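Long-range contacts in N-acetylcysteine deacetylase (PDB 1YSJ), which probably catalyses the deacetylation of N-acetylcysteine to cysteine and acetate, binding two divalent metal cations in each subunit: residues A93-I98 with G347-A352; Y314-Q319 with Y354-P359; V203-I208 with E272-V277. The protein carries 1 engineered substitution. All blocks are in the same frame, centred on the assembly; numbering follows the deposited sequence. Where two conformers were deposited one is given.

Interaction 1 of 3, residues A93-I98 with G347-A352; sequences AIRADI and GGEDFA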
ATOM      1  N   ALA A  93      -4.967 -45.488   5.625  1.00 41.40           N
ATOM      2  CA  ALA A  93      -5.728 -44.608   4.761  1.00 41.99           C
ATOM      3  C   ALA A  93      -4.956 -44.238   3.504  1.00 43.03           C
ATOM      4  O   ALA A  93      -3.731 -44.142   3.524  1.00 44.91           O
ATOM      5  CB  ALA A  93      -6.165 -43.353   5.522  1.00 41.29           C
ATOM      6  N   ILE A  94      -5.689 -44.056   2.410  1.00 42.72           N
ATOM      7  CA  ILE A  94      -5.119 -43.581   1.156  1.00 44.38           C
ATOM      8  C   ILE A  94      -5.926 -42.366   0.683  1.00 44.01           C
ATOM      9  O   ILE A  94      -7.153 -42.417   0.574  1.00 44.64           O
ATOM     10  CB  ILE A  94      -5.073 -44.685   0.071  1.00 44.33           C
ATOM     11  CG1 ILE A  94      -4.180 -45.845   0.526  1.00 43.04           C
ATOM     12  CG2 ILE A  94      -4.561 -44.109  -1.253  1.00 45.68           C
ATOM     13  CD1 ILE A  94      -4.233 -47.074  -0.381  1.00 45.69           C
ATOM     14  N   ARG A  95      -5.226 -41.277   0.406  1.00 42.74           N
ATOM     15  CA  ARG A  95      -5.875 -40.001   0.192  1.00 42.68           C
ATOM     16  C   ARG A  95      -5.704 -39.480  -1.233  1.00 42.53           C
ATOM     17  O   ARG A  95      -4.608 -39.522  -1.793  1.00 44.22           O
ATOM     18  CB  ARG A  95      -5.356 -38.990   1.221  1.00 41.00           C
ATOM     19  CG  ARG A  95      -5.926 -37.580   1.122  1.00 40.78           C
ATOM     20  CD  ARG A  95      -5.135 -36.731   0.130  1.00 37.57           C
ATOM     21  NE  ARG A  95      -5.179 -35.323   0.495  1.00 44.40           N
ATOM     22  CZ  ARG A  95      -4.329 -34.406   0.050  1.00 45.64           C
ATOM     23  NH1 ARG A  95      -3.361 -34.738  -0.797  1.00 42.53           N
ATOM     24  NH2 ARG A  95      -4.448 -33.151   0.460  1.00 43.92           N
ATOM     25  N   ALA A  96      -6.807 -38.992  -1.799  1.00 42.31           N
ATOM     26  CA  ALA A  96      -6.795 -38.207  -3.037  1.00 43.35           C
ATOM     27  C   ALA A  96      -7.555 -36.893  -2.832  1.00 43.39           C
ATOM     28  O   ALA A  96      -8.522 -36.843  -2.072  1.00 44.62           O
ATOM     29  CB  ALA A  96      -7.411 -39.002  -4.184  1.00 41.70           C
ATOM     30  N   ASP A  97      -7.113 -35.837  -3.506  1.00 44.71           N
ATOM     31  CA  ASP A  97      -7.808 -34.540  -3.484  1.00 46.40           C
ATOM     32  C   ASP A  97      -8.690 -34.369  -4.717  1.00 45.15           C
ATOM     33  O   ASP A  97      -8.320 -34.801  -5.805  1.00 46.40           O
ATOM     34  CB  ASP A  97      -6.817 -33.376  -3.346  1.00 47.79           C
ATOM     35  CG  ASP A  97      -5.497 -33.624  -4.071  1.00 53.20           C
ATOM     36  OD1 ASP A  97      -5.430 -34.501  -4.963  1.00 58.89           O
ATOM     37  OD2 ASP A  97      -4.515 -32.930  -3.738  1.00 59.35           O
ATOM     38  N   ILE A  98      -9.857 -33.748  -4.549  1.00 44.65           N
ATOM     39  CA  ILE A  98     -10.870 -33.743  -5.621  1.00 43.29           C
ATOM     40  C   ILE A  98     -11.234 -32.371  -6.228  1.00 44.77           C
ATOM     41  O   ILE A  98     -12.035 -32.308  -7.161  1.00 44.97           O
ATOM     42  CB  ILE A  98     -12.172 -34.495  -5.186  1.00 44.45           C
ATOM     43  CG1 ILE A  98     -12.934 -33.725  -4.091  1.00 43.27           C
ATOM     44  CG2 ILE A  98     -11.846 -35.915  -4.738  1.00 42.39           C
ATOM     45  CD1 ILE A  98     -14.340 -34.261  -3.806  1.00 40.41           C
ATOM     46  N   GLY A 347       5.902 -25.463  -2.335  1.00 49.69           N
ATOM     47  CA  GLY A 347       4.464 -25.385  -2.101  1.00 50.45           C
ATOM     48  C   GLY A 347       4.026 -26.090  -0.830  1.00 50.33           C
ATOM     49  O   GLY A 347       4.778 -26.867  -0.248  1.00 50.29           O
ATOM     50  N   GLY A 348       2.800 -25.808  -0.403  1.00 51.10           N
ATOM     51  CA  GLY A 348       2.225 -26.419   0.788  1.00 49.94           C
ATOM     52  C   GLY A 348       1.080 -27.340   0.421  1.00 50.18           C
ATOM     53  O   GLY A 348       0.338 -27.077  -0.525  1.00 51.75           O
ATOM     54  N   GLU A 349       0.945 -28.430   1.166  1.00 48.81           N
ATOM     55  CA  GLU A 349      -0.109 -29.400   0.925  1.00 47.30           C
ATOM     56  C   GLU A 349      -0.797 -29.688   2.253  1.00 45.99           C
ATOM     57  O   GLU A 349      -0.127 -29.891   3.266  1.00 45.67           O
ATOM     58  CB  GLU A 349       0.483 -30.678   0.326  1.00 45.85           C
ATOM     59  CG  GLU A 349      -0.194 -31.154  -0.968  1.00 47.01           C
ATOM     60  CD  GLU A 349      -1.499 -31.915  -0.739  1.00 54.44           C
ATOM     61  OE1 GLU A 349      -2.054 -32.449  -1.726  1.00 59.43           O
ATOM     62  OE2 GLU A 349      -1.976 -31.986   0.415  1.00 53.37           O
ATOM     63  N   ASP A 350      -2.128 -29.699   2.260  1.00 45.48           N
ATOM     64  CA  ASP A 350      -2.847 -29.904   3.519  1.00 44.31           C
ATOM     65  C   ASP A 350      -2.831 -31.358   4.002  1.00 43.69           C
ATOM     66  O   ASP A 350      -3.281 -31.652   5.110  1.00 42.77           O
ATOM     67  CB  ASP A 350      -4.246 -29.254   3.525  1.00 44.86           C
ATOM     68  CG  ASP A 350      -5.280 -29.998   2.694  1.00 46.86           C
ATOM     69  OD1 ASP A 350      -4.949 -30.885   1.874  1.00 51.36           O
ATOM     70  OD2 ASP A 350      -6.469 -29.668   2.874  1.00 51.94           O
ATOM     71  N   PHE A 351      -2.257 -32.241   3.184  1.00 41.92           N
ATOM     72  CA  PHE A 351      -1.927 -33.602   3.599  1.00 42.48           C
ATOM     73  C   PHE A 351      -1.042 -33.586   4.852  1.00 43.37           C
ATOM     74  O   PHE A 351      -1.088 -34.514   5.663  1.00 42.94           O
ATOM     75  CB  PHE A 351      -1.233 -34.359   2.455  1.00 41.86           C
ATOM     76  CG  PHE A 351      -0.930 -35.800   2.767  1.00 39.99           C
ATOM     77  CD1 PHE A 351      -1.890 -36.784   2.573  1.00 37.64           C
ATOM     78  CD2 PHE A 351       0.325 -36.174   3.252  1.00 41.86           C
ATOM     79  CE1 PHE A 351      -1.613 -38.123   2.862  1.00 36.11           C
ATOM     80  CE2 PHE A 351       0.611 -37.516   3.547  1.00 37.02           C
ATOM     81  CZ  PHE A 351      -0.363 -38.487   3.350  1.00 35.26           C
ATOM     82  N   ALA A 352      -0.251 -32.521   5.002  1.00 43.58           N
ATOM     83  CA  ALA A 352       0.634 -32.325   6.162  1.00 43.05           C
ATOM     84  C   ALA A 352      -0.121 -32.303   7.489  1.00 43.42           C
ATOM     85  O   ALA A 352       0.404 -32.735   8.516  1.00 42.41           O
ATOM     86  CB  ALA A 352       1.436 -31.051   5.998  1.00 42.71           C
TER

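Interaction 2 of 3, residues Y314-Q319 with Y354-P359; sequences YLPSVQ and YQEKIP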
ATOM      1  N   TYR A 314      -0.814 -21.513   8.827  1.00 39.66           N
ATOM      2  CA  TYR A 314      -1.599 -21.963   7.688  1.00 39.82           C
ATOM      3  C   TYR A 314      -1.377 -23.465   7.483  1.00 40.41           C
ATOM      4  O   TYR A 314      -2.316 -24.255   7.606  1.00 40.65           O
ATOM      5  CB  TYR A 314      -1.209 -21.138   6.451  1.00 40.92           C
ATOM      6  CG  TYR A 314      -2.011 -21.375   5.187  1.00 40.37           C
ATOM      7  CD1 TYR A 314      -3.334 -20.947   5.079  1.00 38.25           C
ATOM      8  CD2 TYR A 314      -1.426 -21.989   4.079  1.00 44.38           C
ATOM      9  CE1 TYR A 314      -4.063 -21.152   3.904  1.00 41.33           C
ATOM     10  CE2 TYR A 314      -2.140 -22.201   2.904  1.00 38.97           C
ATOM     11  CZ  TYR A 314      -3.452 -21.775   2.820  1.00 41.27           C
ATOM     12  OH  TYR A 314      -4.152 -21.985   1.655  1.00 43.09           O
ATOM     13  N   LEU A 315      -0.131 -23.857   7.207  1.00 40.22           N
ATOM     14  CA  LEU A 315       0.215 -25.266   6.996  1.00 38.27           C
ATOM     15  C   LEU A 315       1.554 -25.675   7.615  1.00 37.92           C
ATOM     16  O   LEU A 315       2.556 -24.977   7.439  1.00 36.94           O
ATOM     17  CB  LEU A 315       0.237 -25.599   5.501  1.00 38.21           C
ATOM     18  CG  LEU A 315      -1.073 -25.684   4.713  1.00 39.71           C
ATOM     19  CD1 LEU A 315      -0.776 -25.954   3.248  1.00 38.88           C
ATOM     20  CD2 LEU A 315      -2.012 -26.749   5.274  1.00 41.10           C
ATOM     21  N   PRO A 316       1.573 -26.811   8.347  1.00 36.76           N
ATOM     22  CA  PRO A 316       2.843 -27.458   8.684  1.00 35.83           C
ATOM     23  C   PRO A 316       3.501 -28.047   7.433  1.00 36.48           C
ATOM     24  O   PRO A 316       2.878 -28.119   6.371  1.00 37.58           O
ATOM     25  CB  PRO A 316       2.422 -28.585   9.635  1.00 34.81           C
ATOM     26  CG  PRO A 316       1.001 -28.862   9.287  1.00 33.45           C
ATOM     27  CD  PRO A 316       0.420 -27.538   8.917  1.00 35.46           C
ATOM     28  N   SER A 317       4.752 -28.464   7.566  1.00 36.73           N
ATOM     29  CA  SER A 317       5.474 -29.105   6.476  1.00 38.35           C
ATOM     30  C   SER A 317       5.033 -30.560   6.263  1.00 38.28           C
ATOM     31  O   SER A 317       4.718 -31.264   7.226  1.00 36.97           O
ATOM     32  CB  SER A 317       6.968 -29.059   6.774  1.00 38.30           C
ATOM     33  OG  SER A 317       7.706 -29.569   5.689  1.00 45.92           O
ATOM     34  N   VAL A 318       5.009 -30.999   5.003  1.00 38.54           N
ATOM     35  CA  VAL A 318       4.789 -32.413   4.681  1.00 37.47           C
ATOM     36  C   VAL A 318       6.027 -33.200   5.115  1.00 38.87           C
ATOM     37  O   VAL A 318       7.101 -33.073   4.515  1.00 38.30           O
ATOM     38  CB  VAL A 318       4.458 -32.654   3.177  1.00 38.29           C
ATOM     39  CG1 VAL A 318       4.423 -34.154   2.851  1.00 31.91           C
ATOM     40  CG2 VAL A 318       3.131 -32.006   2.801  1.00 33.80           C
ATOM     41  N   GLN A 319       5.861 -34.002   6.165  0.50 38.89           N
ATOM     42  CA  GLN A 319       6.950 -34.765   6.772  0.50 39.02           C
ATOM     43  C   GLN A 319       6.701 -36.263   6.600  0.50 38.42           C
ATOM     44  O   GLN A 319       5.726 -36.797   7.132  0.50 38.22           O
ATOM     45  CB  GLN A 319       7.061 -34.413   8.261  0.50 39.52           C
ATOM     46  CG  GLN A 319       8.270 -35.002   8.981  0.50 39.54           C
ATOM     47  CD  GLN A 319       9.481 -34.091   8.955  0.50 39.02           C
ATOM     48  OE1 GLN A 319       9.377 -32.906   8.639  0.50 41.22           O
ATOM     49  NE2 GLN A 319      10.639 -34.640   9.302  0.50 41.14           N
ATOM     50  N   TYR A 354      -2.697 -34.141   8.236  1.00 41.59           N
ATOM     51  CA  TYR A 354      -2.865 -35.543   8.618  1.00 42.98           C
ATOM     52  C   TYR A 354      -1.642 -36.071   9.359  1.00 42.67           C
ATOM     53  O   TYR A 354      -1.773 -36.755  10.370  1.00 42.90           O
ATOM     54  CB  TYR A 354      -3.124 -36.428   7.395  1.00 42.44           C
ATOM     55  CG  TYR A 354      -4.371 -36.105   6.606  1.00 41.82           C
ATOM     56  CD1 TYR A 354      -4.299 -35.871   5.236  1.00 43.11           C
ATOM     57  CD2 TYR A 354      -5.625 -36.056   7.219  1.00 42.53           C
ATOM     58  CE1 TYR A 354      -5.432 -35.589   4.498  1.00 46.92           C
ATOM     59  CE2 TYR A 354      -6.773 -35.775   6.487  1.00 39.74           C
ATOM     60  CZ  TYR A 354      -6.666 -35.543   5.128  1.00 44.37           C
ATOM     61  OH  TYR A 354      -7.786 -35.258   4.385  1.00 44.33           O
ATOM     62  N   GLN A 355      -0.459 -35.736   8.845  1.00 45.22           N
ATOM     63  CA  GLN A 355       0.822 -36.200   9.390  1.00 46.80           C
ATOM     64  C   GLN A 355       1.186 -35.602  10.748  1.00 47.56           C
ATOM     65  O   GLN A 355       2.086 -36.100  11.423  1.00 48.86           O
ATOM     66  CB  GLN A 355       1.951 -35.936   8.390  1.00 47.06           C
ATOM     67  CG  GLN A 355       1.912 -36.805   7.147  1.00 47.83           C
ATOM     68  CD  GLN A 355       2.819 -36.282   6.051  1.00 52.73           C
ATOM     69  OE1 GLN A 355       3.456 -37.056   5.334  1.00 56.33           O
ATOM     70  NE2 GLN A 355       2.888 -34.963   5.920  1.00 49.03           N
ATOM     71  N   GLU A 356       0.499 -34.532  11.141  1.00 48.91           N
ATOM     72  CA  GLU A 356       0.636 -33.982  12.488  1.00 50.74           C
ATOM     73  C   GLU A 356       0.030 -34.925  13.519  1.00 51.36           C
ATOM     74  O   GLU A 356       0.391 -34.886  14.692  1.00 52.96           O
ATOM     75  CB  GLU A 356      -0.054 -32.619  12.598  1.00 51.12           C
ATOM     76  CG  GLU A 356       0.752 -31.441  12.085  1.00 51.26           C
ATOM     77  CD  GLU A 356       0.251 -30.113  12.635  1.00 56.19           C
ATOM     78  OE1 GLU A 356       1.082 -29.328  13.142  1.00 58.50           O
ATOM     79  OE2 GLU A 356      -0.971 -29.853  12.574  1.00 59.29           O
ATOM     80  N   LYS A 357      -0.897 -35.766  13.066  1.00 52.79           N
ATOM     81  CA  LYS A 357      -1.677 -36.625  13.950  1.00 53.77           C
ATOM     82  C   LYS A 357      -1.208 -38.080  13.924  1.00 52.73           C
ATOM     83  O   LYS A 357      -1.075 -38.711  14.972  1.00 53.39           O
ATOM     84  CB  LYS A 357      -3.166 -36.544  13.582  1.00 55.13           C
ATOM     85  CG  LYS A 357      -3.728 -35.124  13.476  1.00 57.64           C
ATOM     86  CD  LYS A 357      -3.648 -34.369  14.802  1.00 62.12           C
ATOM     87  CE  LYS A 357      -4.472 -33.095  14.755  1.00 64.45           C
ATOM     88  NZ  LYS A 357      -3.989 -32.083  15.733  1.00 64.83           N
ATOM     89  N   ILE A 358      -0.971 -38.605  12.723  1.00 50.91           N
ATOM     90  CA  ILE A 358      -0.560 -39.999  12.543  1.00 50.70           C
ATOM     91  C   ILE A 358       0.611 -40.112  11.557  1.00 49.44           C
ATOM     92  O   ILE A 358       0.817 -39.201  10.755  1.00 49.27           O
ATOM     93  CB  ILE A 358      -1.742 -40.910  12.065  1.00 51.16           C
ATOM     94  CG1 ILE A 358      -2.332 -40.413  10.742  1.00 46.85           C
ATOM     95  CG2 ILE A 358      -2.820 -41.037  13.155  1.00 53.64           C
ATOM     96  CD1 ILE A 358      -3.101 -41.469   9.984  1.00 44.21           C
ATOM     97  N   PRO A 359       1.376 -41.228  11.616  1.00 48.44           N
ATOM     98  CA  PRO A 359       2.462 -41.478  10.665  1.00 47.18           C
ATOM     99  C   PRO A 359       1.956 -41.494   9.230  1.00 46.97           C
ATOM    100  O   PRO A 359       0.870 -42.016   8.960  1.00 46.17           O
ATOM    101  CB  PRO A 359       2.953 -42.878  11.058  1.00 47.38           C
ATOM    102  CG  PRO A 359       2.576 -43.033  12.466  1.00 45.06           C
ATOM    103  CD  PRO A 359       1.266 -42.324  12.597  1.00 48.30           C
TER

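Interaction 3 of 3, residues V203-I208 with E272-V277; sequences VDRFEI and EMEGTV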
ATOM      1  N   VAL A 203       3.690 -23.423   5.445  1.00 39.84           N
ATOM      2  CA  VAL A 203       3.268 -22.107   4.987  1.00 41.75           C
ATOM      3  C   VAL A 203       2.601 -21.395   6.146  1.00 42.76           C
ATOM      4  O   VAL A 203       1.726 -21.956   6.809  1.00 43.21           O
ATOM      5  CB  VAL A 203       2.312 -22.159   3.755  1.00 43.03           C
ATOM      6  CG1 VAL A 203       2.015 -20.749   3.255  1.00 42.60           C
ATOM      7  CG2 VAL A 203       2.911 -22.997   2.620  1.00 40.80           C
ATOM      8  N   ASP A 204       3.039 -20.166   6.398  1.00 43.11           N
ATOM      9  CA  ASP A 204       2.504 -19.358   7.482  1.00 42.06           C
ATOM     10  C   ASP A 204       2.386 -17.918   7.047  1.00 41.62           C
ATOM     11  O   ASP A 204       3.226 -17.414   6.302  1.00 41.92           O
ATOM     12  CB  ASP A 204       3.387 -19.467   8.724  1.00 41.77           C
ATOM     13  CG  ASP A 204       3.386 -20.866   9.318  1.00 44.24           C
ATOM     14  OD1 ASP A 204       4.477 -21.391   9.602  1.00 45.03           O
ATOM     15  OD2 ASP A 204       2.296 -21.450   9.493  1.00 48.60           O
ATOM     16  N   ARG A 205       1.329 -17.266   7.516  1.00 40.78           N
ATOM     17  CA  ARG A 205       1.049 -15.878   7.185  1.00 41.18           C
ATOM     18  C   ARG A 205       1.543 -14.982   8.316  1.00 38.98           C
ATOM     19  O   ARG A 205       1.440 -15.341   9.488  1.00 37.68           O
ATOM     20  CB  ARG A 205      -0.460 -15.696   6.981  1.00 41.09           C
ATOM     21  CG  ARG A 205      -0.870 -14.399   6.302  1.00 43.49           C
ATOM     22  CD  ARG A 205      -2.385 -14.281   6.193  1.00 44.30           C
ATOM     23  NE  ARG A 205      -3.005 -13.893   7.458  1.00 53.75           N
ATOM     24  CZ  ARG A 205      -4.316 -13.874   7.683  1.00 57.35           C
ATOM     25  NH1 ARG A 205      -5.171 -14.221   6.729  1.00 62.77           N
ATOM     26  NH2 ARG A 205      -4.775 -13.508   8.873  1.00 58.82           N
ATOM     27  N   PHE A 206       2.091 -13.825   7.959  1.00 38.97           N
ATOM     28  CA  PHE A 206       2.448 -12.809   8.954  1.00 38.55           C
ATOM     29  C   PHE A 206       1.970 -11.425   8.530  1.00 38.27           C
ATOM     30  O   PHE A 206       1.817 -11.158   7.343  1.00 38.07           O
ATOM     31  CB  PHE A 206       3.957 -12.800   9.237  1.00 38.23           C
ATOM     32  CG  PHE A 206       4.790 -12.222   8.123  1.00 39.72           C
ATOM     33  CD1 PHE A 206       5.331 -13.046   7.144  1.00 39.22           C
ATOM     34  CD2 PHE A 206       5.048 -10.851   8.064  1.00 41.45           C
ATOM     35  CE1 PHE A 206       6.107 -12.515   6.117  1.00 37.74           C
ATOM     36  CE2 PHE A 206       5.813 -10.314   7.038  1.00 40.65           C
ATOM     37  CZ  PHE A 206       6.345 -11.152   6.061  1.00 40.04           C
ATOM     38  N   GLU A 207       1.740 -10.559   9.515  1.00 39.17           N
ATOM     39  CA  GLU A 207       1.359  -9.172   9.287  1.00 40.43           C
ATOM     40  C   GLU A 207       2.118  -8.265  10.256  1.00 39.08           C
ATOM     41  O   GLU A 207       2.162  -8.529  11.459  1.00 39.81           O
ATOM     42  CB  GLU A 207      -0.154  -8.999   9.471  1.00 40.52           C
ATOM     43  CG  GLU A 207      -0.661  -7.560   9.294  1.00 44.36           C
ATOM     44  CD  GLU A 207      -2.126  -7.384   9.685  1.00 46.44           C
ATOM     45  OE1 GLU A 207      -2.525  -6.231   9.970  1.00 48.90           O
ATOM     46  OE2 GLU A 207      -2.874  -8.392   9.709  1.00 51.36           O
ATOM     47  N   ILE A 208       2.722  -7.206   9.727  1.00 38.59           N
ATOM     48  CA  ILE A 208       3.393  -6.207  10.562  1.00 38.16           C
ATOM     49  C   ILE A 208       2.816  -4.816  10.335  1.00 37.14           C
ATOM     50  O   ILE A 208       2.766  -4.338   9.202  1.00 36.96           O
ATOM     51  CB  ILE A 208       4.927  -6.172  10.347  1.00 37.79           C
ATOM     52  CG1 ILE A 208       5.517  -7.580  10.424  1.00 36.14           C
ATOM     53  CG2 ILE A 208       5.585  -5.264  11.383  1.00 37.54           C
ATOM     54  CD1 ILE A 208       6.987  -7.657  10.100  1.00 37.71           C
ATOM     55  N   GLU A 272       1.785  -0.771   6.858  1.00 47.10           N
ATOM     56  CA  GLU A 272       1.534  -2.197   7.056  1.00 49.51           C
ATOM     57  C   GLU A 272       2.146  -3.062   5.963  1.00 49.41           C
ATOM     58  O   GLU A 272       2.270  -2.643   4.811  1.00 48.07           O
ATOM     59  CB  GLU A 272       0.035  -2.500   7.236  1.00 49.41           C
ATOM     60  CG  GLU A 272      -0.845  -2.261   6.007  1.00 52.09           C
ATOM     61  CD  GLU A 272      -2.305  -2.650   6.227  1.00 53.90           C
ATOM     62  OE1 GLU A 272      -2.688  -2.958   7.378  1.00 60.49           O
ATOM     63  OE2 GLU A 272      -3.075  -2.648   5.241  1.00 58.33           O
HETATM   64  N   MSE A 273       2.550  -4.267   6.350  1.00 50.82           N
HETATM   65  CA  MSE A 273       3.037  -5.260   5.404  1.00 54.33           C
HETATM   66  C   MSE A 273       2.598  -6.663   5.807  1.00 51.84           C
HETATM   67  O   MSE A 273       2.398  -6.947   6.992  1.00 51.72           O
HETATM   68  CB  MSE A 273       4.561  -5.183   5.250  1.00 53.57           C
HETATM   69  CG  MSE A 273       5.366  -5.601   6.472  1.00 57.17           C
HETATM   70 SE   MSE A 273       7.266  -5.188   6.264  1.00 67.35          SE
HETATM   71  CE  MSE A 273       7.179  -3.282   6.540  1.00 60.11           C
ATOM     72  N   GLU A 274       2.424  -7.527   4.815  1.00 50.59           N
ATOM     73  CA  GLU A 274       2.117  -8.925   5.078  1.00 49.89           C
ATOM     74  C   GLU A 274       2.782  -9.846   4.067  1.00 47.26           C
ATOM     75  O   GLU A 274       3.251  -9.398   3.021  1.00 46.08           O
ATOM     76  CB  GLU A 274       0.597  -9.171   5.189  1.00 49.30           C
ATOM     77  CG  GLU A 274      -0.209  -9.071   3.898  1.00 52.70           C
ATOM     78  CD  GLU A 274      -1.668  -9.502   4.073  1.00 54.59           C
ATOM     79  OE1 GLU A 274      -2.541  -8.953   3.366  1.00 55.59           O
ATOM     80  OE2 GLU A 274      -1.946 -10.392   4.912  1.00 62.12           O
ATOM     81  N   GLY A 275       2.837 -11.129   4.404  1.00 46.30           N
ATOM     82  CA  GLY A 275       3.473 -12.125   3.555  1.00 44.98           C
ATOM     83  C   GLY A 275       3.497 -13.503   4.184  1.00 44.36           C
ATOM     84  O   GLY A 275       2.773 -13.778   5.147  1.00 44.21           O
ATOM     85  N   THR A 276       4.347 -14.365   3.639  1.00 43.37           N
ATOM     86  CA  THR A 276       4.426 -15.748   4.080  1.00 43.13           C
ATOM     87  C   THR A 276       5.836 -16.146   4.476  1.00 42.23           C
ATOM     88  O   THR A 276       6.820 -15.624   3.950  1.00 42.46           O
ATOM     89  CB  THR A 276       3.937 -16.736   2.996  1.00 41.94           C
ATOM     90  OG1 THR A 276       4.551 -16.412   1.744  1.00 44.56           O
ATOM     91  CG2 THR A 276       2.435 -16.674   2.845  1.00 42.30           C
ATOM     92  N   VAL A 277       5.908 -17.078   5.419  1.00 41.62           N
ATOM     93  CA  VAL A 277       7.150 -17.731   5.786  1.00 41.53           C
ATOM     94  C   VAL A 277       7.057 -19.202   5.378  1.00 40.80           C
ATOM     95  O   VAL A 277       6.025 -19.851   5.576  1.00 39.53           O
ATOM     96  CB  VAL A 277       7.426 -17.609   7.299  1.00 42.24           C
ATOM     97  CG1 VAL A 277       8.803 -18.154   7.632  1.00 43.92           C
ATOM     98  CG2 VAL A 277       7.318 -16.157   7.740  1.00 42.75           C
TER
HETATM   99  O   HOH W   1       6.228 -21.485   7.777  1.00 40.60           O

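Interaction 1 of 3, residues A93-I98 with G347-A352
With CG trans to the backbone N (chi1 179°) and a bend at the next bond, Arg-95 carries its guanidinium up to Glu-349, whose chain folds at chi2 (-80°) and arrives from the opposite direction. The pairing is end-on. NH1 of Arg-95 donates to OE1 of Glu-349 at 2.8 Å and keeps this oxygen in the guanidinium plane, while NH2 of Arg-95 reaches the syn lone pair of Glu-349 OE2 at 2.7 Å, with OE2 tilted out of that plane and 137° at the hydrogen. OE2 of Glu-349 also accepts from the backbone N of Phe-351 at 2.8 Å, a capping bond at the turn into helix 351-355, and the three bonds fix the rotation of the carboxylate. Arg-95 belongs to strand 91-97, an inner strand of the mixed sheet in the metal-binding domain of this M20 peptidase, and the network borders the dinuclear nickel site: the side chain of Asp-97 lies about 4 Å from a nickel ion. At the guanidinium edge, Asp-350 OD1 forms a salt bridge with Arg-95 NH2 at 2.7 Å, and Gln-154 bonds to both residues. Phe-351 CB lies over one guanidinium face and Asp-97 CG over the opposite one, both offset toward the rim; OD1 of Asp-97 is engaged by His-127. Asp-97 OD2 stands 3.2 Å from Glu-349 OE1, two acceptors whose repulsion the arginine charge is likely to ease.

Interaction 2 of 3, residues Y314-Q319 with Y354-P359
The crossing from the four-stranded domain back to the metal-binding domain brings Pro-316, Val-318 and Gln-319 against Gln-355 and Glu-356, at the end of helix 351-355. The ring of Pro-316 meets Glu-356, whose side chain crosses it at about a right angle: CG of Pro-316 touches CD of Glu-356 at 3.7 Å, and CB of Pro-316 lies 3.8 Å from Glu-356 OE1. The buried proline ring thus packs against CG and the carboxylate carbon of the exposed Glu-356. Gln-355, with CG anti to its carbonyl carbon (chi1 -70°) and the chain stretched beyond it, reaches up to the backbone of Val-318 and Gln-319, its CG 3.8 Å from the carbonyl O of Gln-319. The end of the Gln-355 side chain lies beside Val-318 CG1 and the backbone of Gln-319. Just before this in strand 306-320, Tyr-314 and Leu-315 both face Val-203 in a classic beta bulge, and the strand pairing lapses at Pro-316 and Ser-317; Ser-317 OG is tied to Met-200 O. Across the dimer, Trp-264 of the second subunit meets the Tyr-314 ring edge-to-face. The turn carrying Glu-356 closes on one carbonyl: Tyr-354 O accepts from Lys-357 N at 3.0 Å and from Ile-358 N at 3.1 Å.

Interaction 3 of 3, residues V203-I208 with E272-V277
Six backbone hydrogen bonds join residues 203-208 to residues 272-277 as antiparallel neighbours, their directions 152° apart. The hydrogen-bonded pairs are Asp-204 with Val-277, Phe-206 with Gly-275 and Ile-208 with Met-273; the straightest link runs from Ile-208 N to Met-273 O at 2.8 Å, with 170° at the hydrogen. Beside the first pair, a water donates to both Asp-204 OD1 and Val-277 O, while Asp-204 OD2 makes a salt bridge with Arg-285. In the non-hydrogen-bonded pairs the CA atoms come closer; CA-H...O contacts, such as Thr-276 CA to Asp-204 O at 3.0 Å, supplement the ladder. These are the two central strands of a ferredoxin-like alpha/beta domain with strand order 2-3-1-4.

Phe-206, Ile-208, Met-273 (a selenomethionine) and Val-277 form a mainly apolar face, with Asp-204 at its end the polar exception. Phe-206 CG sits between its backbone N and carbonyl carbon (chi1 73°), which swings the ring across the neighbouring strand: Gly-275 CA makes a CH-pi contact 4.1 Å from the ring centroid, and Phe-206 CD1 touches Val-277 CG2 at 3.7 Å. A CB on Gly-275 would sit tightly against the ring. Replacing Phe-206 by alanine removes the ring, which would probably leave Gly-275 without its CH-pi partner and open a gap beside Val-277.

Charged groups lie on the face of Arg-205, Glu-207 and Glu-274. Arg-205 NE is 4.5 Å from Glu-274 OE2, beyond a salt bridge, whereas OE1 of Glu-274 pairs with Arg-257. Trp-264 of the second subunit makes a cation-pi contact with Arg-205 and packs on Glu-274 and Thr-276.

The chemistry thus divides the sheet: its mainly apolar side receives helices 226-237 and 282-302, and its polar side meets the dimer partner.

Interactions 1 and 2, centred 10 Å apart, share helix 351-355: Ala-352 CB packs 3.3 Å from Pro-316 O, and Leu-315 CD1 lies 3.7 Å from Glu-349 N. Interaction 3 belongs to the other domain, its centre 21 Å from interaction 2 and 24 Å from interaction 1. Interactions 2 and 3 meet where strands 306-320 and 197-211, neighbours in one sheet, run side by side, with Leu-315 N 2.7 Å from Val-203 O in a probable hydrogen bond. Interaction 3 touches interaction 1 through Val-203 CG2, 3.9 Å from Gly-348 CA. Only interaction 1 borders the dinuclear nickel site directly; the side chains of Val-318 and Val-203 each stay about 11 Å from a nickel ion.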